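Local coordinates for protein transcription regulator AmtR (Mycobacterium smegmatis, PDB 5E57) that probably acts as a TetR-family transcription factor that binds regulatory DNA through a helix-turn-helix motif and is linked to nitrogen regulation, at residues Glu66-Ala71 and Ala125-Ala130. Sequence-based numbering, arbitrary orientation.
Sequences EPLELA and AELRSA
In the all-helical ligand-binding domain of this TetR-family regulator, helix 65-75 packs against helix 118-142 where Pro67, Leu68 and Ala71 meet Glu126, Leu127 and Ala130. Segments 66-71 and 125-130 run in roughly the same direction, their axes inclined by 37° and 9.7 Å apart at the closest. Leu68 reaches across to the opposite backbone: CG stands anti to its own N (chi1 -166°), which carries CD1 out to 3.7 Å from Leu127 CA, close to the peptide joining Glu126 and Leu127. Its other methyl, CD2, lies 4.0 Å from Glu126 OE1, the two side chains crossing at about a right angle, so the glutamate flanks the leucine at the partly exposed border of the contact. In Leu127 CG is likewise anti to N (chi1 -175°), and its branches are set between Pro67 and Ala71: CD1 comes to 3.9 Å from Pro67 O and 4.0 Å from Ala71 CB, while CD2 faces Pro67 CB at 4.2 Å. Pro67 O accepts the helical bond from Ala71 N, and the methyl merely packs beside it. One turn on, Ala71 CB and Ala130 CB meet at 3.8 Å, two small side chains that let the backbones stay near each other. No hydrogen bond links the segments; apolar packing dominates. A bound acetate, probably from the crystallisation liquor, lies beside Leu127. Glu126 and Ala130 also touch His72 and Leu75, farther along helix 65-75, whereas Pro67 also packs on Asp92 and Gln95 of helix 82-98, leaving helix 65-75 in contact with both helices.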
ATOM      1  N   GLU A  66     -17.687   7.932   3.161  1.00 21.89           N
ATOM      2  CA  GLU A  66     -18.342   7.198   4.223  1.00 22.51           C
ATOM      3  C   GLU A  66     -17.415   6.753   5.332  1.00 20.71           C
ATOM      4  O   GLU A  66     -17.779   6.845   6.464  1.00 19.73           O
ATOM      5  CB  GLU A  66     -19.126   6.029   3.632  1.00 25.51           C
ATOM      6  CG  GLU A  66     -20.301   6.527   2.814  1.00 27.86           C
ATOM      7  CD  GLU A  66     -21.087   5.394   2.169  1.00 33.55           C
ATOM      8  OE1 GLU A  66     -20.582   4.257   2.009  1.00 31.21           O
ATOM      9  OE2 GLU A  66     -22.204   5.651   1.802  1.00 34.55           O
ATOM     10  N   PRO A  67     -16.199   6.290   5.022  1.00 23.39           N
ATOM     11  CA  PRO A  67     -15.290   6.030   6.138  1.00 25.67           C
ATOM     12  C   PRO A  67     -15.000   7.291   6.971  1.00 23.87           C
ATOM     13  O   PRO A  67     -14.832   7.219   8.193  1.00 21.02           O
ATOM     14  CB  PRO A  67     -14.015   5.537   5.447  1.00 26.05           C
ATOM     15  CG  PRO A  67     -14.490   4.900   4.204  1.00 24.70           C
ATOM     16  CD  PRO A  67     -15.704   5.678   3.778  1.00 23.86           C
ATOM     17  N   LEU A  68     -14.979   8.436   6.321  1.00 23.39           N
ATOM     18  CA  LEU A  68     -14.713   9.661   7.026  1.00 24.75           C
ATOM     19  C   LEU A  68     -15.906  10.089   7.877  1.00 22.91           C
ATOM     20  O   LEU A  68     -15.703  10.629   8.958  1.00 24.86           O
ATOM     21  CB  LEU A  68     -14.257  10.737   6.068  1.00 26.12           C
ATOM     22  CG  LEU A  68     -13.618  11.992   6.603  1.00 29.86           C
ATOM     23  CD1 LEU A  68     -12.524  11.726   7.630  1.00 30.56           C
ATOM     24  CD2 LEU A  68     -13.042  12.754   5.410  1.00 33.91           C
ATOM     25  N   GLU A  69     -17.130   9.835   7.424  1.00 21.75           N
ATOM     26  CA  GLU A  69     -18.295  10.085   8.254  1.00 21.21           C
ATOM     27  C   GLU A  69     -18.199   9.276   9.519  1.00 22.24           C
ATOM     28  O   GLU A  69     -18.340   9.831  10.628  1.00 21.57           O
ATOM     29  CB  GLU A  69     -19.579   9.745   7.514  1.00 22.50           C
ATOM     30  CG  GLU A  69     -19.801  10.679   6.327  1.00 24.13           C
ATOM     31  CD  GLU A  69     -20.850  10.093   5.366  1.00 25.89           C
ATOM     32  OE1 GLU A  69     -21.229   8.904   5.500  1.00 30.85           O
ATOM     33  OE2 GLU A  69     -21.293  10.776   4.456  1.00 26.94           O
ATOM     34  N   LEU A  70     -17.876   7.984   9.368  1.00 20.89           N
ATOM     35  CA  LEU A  70     -17.676   7.080  10.512  1.00 21.56           C
ATOM     36  C   LEU A  70     -16.562   7.526  11.479  1.00 19.78           C
ATOM     37  O   LEU A  70     -16.762   7.629  12.705  1.00 20.74           O
ATOM     38  CB  LEU A  70     -17.413   5.652  10.047  1.00 20.58           C
ATOM     39  CG  LEU A  70     -17.186   4.659  11.167  1.00 18.65           C
ATOM     40  CD1 LEU A  70     -18.365   4.647  12.165  1.00 20.21           C
ATOM     41  CD2 LEU A  70     -16.973   3.235  10.645  1.00 18.67           C
ATOM     42  N   ALA A  71     -15.423   7.844  10.918  1.00 19.41           N
ATOM     43  CA  ALA A  71     -14.283   8.249  11.707  1.00 20.74           C
ATOM     44  C   ALA A  71     -14.609   9.491  12.486  1.00 21.48           C
ATOM     45  O   ALA A  71     -14.202   9.600  13.647  1.00 22.21           O
ATOM     46  CB  ALA A  71     -13.112   8.565  10.824  1.00 19.09           C
ATOM     47  N   ALA A 125      -6.339  13.006   3.750  1.00 25.10           N
ATOM     48  CA  ALA A 125      -5.468  13.343   4.880  1.00 26.43           C
ATOM     49  C   ALA A 125      -6.224  13.486   6.244  1.00 24.52           C
ATOM     50  O   ALA A 125      -5.712  13.115   7.267  1.00 23.07           O
ATOM     51  CB  ALA A 125      -4.582  14.572   4.563  1.00 26.33           C
ATOM     52  N   GLU A 126      -7.450  13.979   6.231  1.00 27.60           N
ATOM     53  CA  GLU A 126      -8.333  14.003   7.434  1.00 29.05           C
ATOM     54  C   GLU A 126      -8.717  12.600   7.906  1.00 24.83           C
ATOM     55  O   GLU A 126      -8.852  12.314   9.119  1.00 20.32           O
ATOM     56  CB  GLU A 126      -9.668  14.700   7.110  1.00 33.54           C
ATOM     57  CG  GLU A 126      -9.762  16.153   7.464  1.00 44.18           C
ATOM     58  CD  GLU A 126     -11.055  16.803   6.925  1.00 48.79           C
ATOM     59  OE1 GLU A 126     -12.172  16.243   7.079  1.00 52.48           O
ATOM     60  OE2 GLU A 126     -10.947  17.886   6.327  1.00 43.42           O
ATOM     61  N   LEU A 127      -8.900  11.695   6.956  1.00 22.56           N
ATOM     62  CA  LEU A 127      -9.161  10.308   7.351  1.00 23.57           C
ATOM     63  C   LEU A 127      -7.957   9.759   8.059  1.00 22.07           C
ATOM     64  O   LEU A 127      -8.049   9.120   9.177  1.00 21.75           O
ATOM     65  CB  LEU A 127      -9.484   9.454   6.143  1.00 22.26           C
ATOM     66  CG  LEU A 127      -9.878   8.028   6.461  1.00 22.33           C
ATOM     67  CD1 LEU A 127     -11.019   7.927   7.457  1.00 22.55           C
ATOM     68  CD2 LEU A 127     -10.203   7.286   5.178  1.00 23.37           C
ATOM     69  N   ARG A 128      -6.810  10.024   7.421  1.00 23.53           N
ATOM     70  CA  ARG A 128      -5.534   9.604   7.985  1.00 22.27           C
ATOM     71  C   ARG A 128      -5.311  10.173   9.371  1.00 20.78           C
ATOM     72  O   ARG A 128      -4.834   9.473  10.292  1.00 19.67           O
ATOM     73  CB  ARG A 128      -4.386   9.950   7.042  1.00 22.68           C
ATOM     74  CG  ARG A 128      -3.005   9.609   7.544  1.00 24.32           C
ATOM     75  CD  ARG A 128      -1.907  10.106   6.641  1.00 24.17           C
ATOM     76  NE  ARG A 128      -0.575   9.735   7.110  1.00 23.47           N
ATOM     77  CZ  ARG A 128       0.563  10.343   6.718  1.00 23.23           C
ATOM     78  NH1 ARG A 128       0.557  11.274   5.806  1.00 23.11           N
ATOM     79  NH2 ARG A 128       1.724   9.920   7.131  1.00 25.23           N
ATOM     80  N   SER A 129      -5.681  11.435   9.531  1.00 20.74           N
ATOM     81  CA  SER A 129      -5.479  12.114  10.795  1.00 22.11           C
ATOM     82  C   SER A 129      -6.444  11.541  11.835  1.00 21.29           C
ATOM     83  O   SER A 129      -6.083  11.419  13.039  1.00 20.34           O
ATOM     84  CB  SER A 129      -5.662  13.637  10.595  1.00 25.59           C
ATOM     85  OG  SER A 129      -5.726  14.287  11.847  1.00 31.79           O
ATOM     86  N   ALA A 130      -7.659  11.142  11.409  1.00 20.11           N
ATOM     87  CA  ALA A 130      -8.556  10.561  12.341  1.00 20.34           C
ATOM     88  C   ALA A 130      -8.021   9.246  12.844  1.00 21.52           C
ATOM     89  O   ALA A 130      -8.118   8.932  14.013  1.00 26.23           O
ATOM     90  CB  ALA A 130      -9.922  10.377  11.736  1.00 22.13           C
TER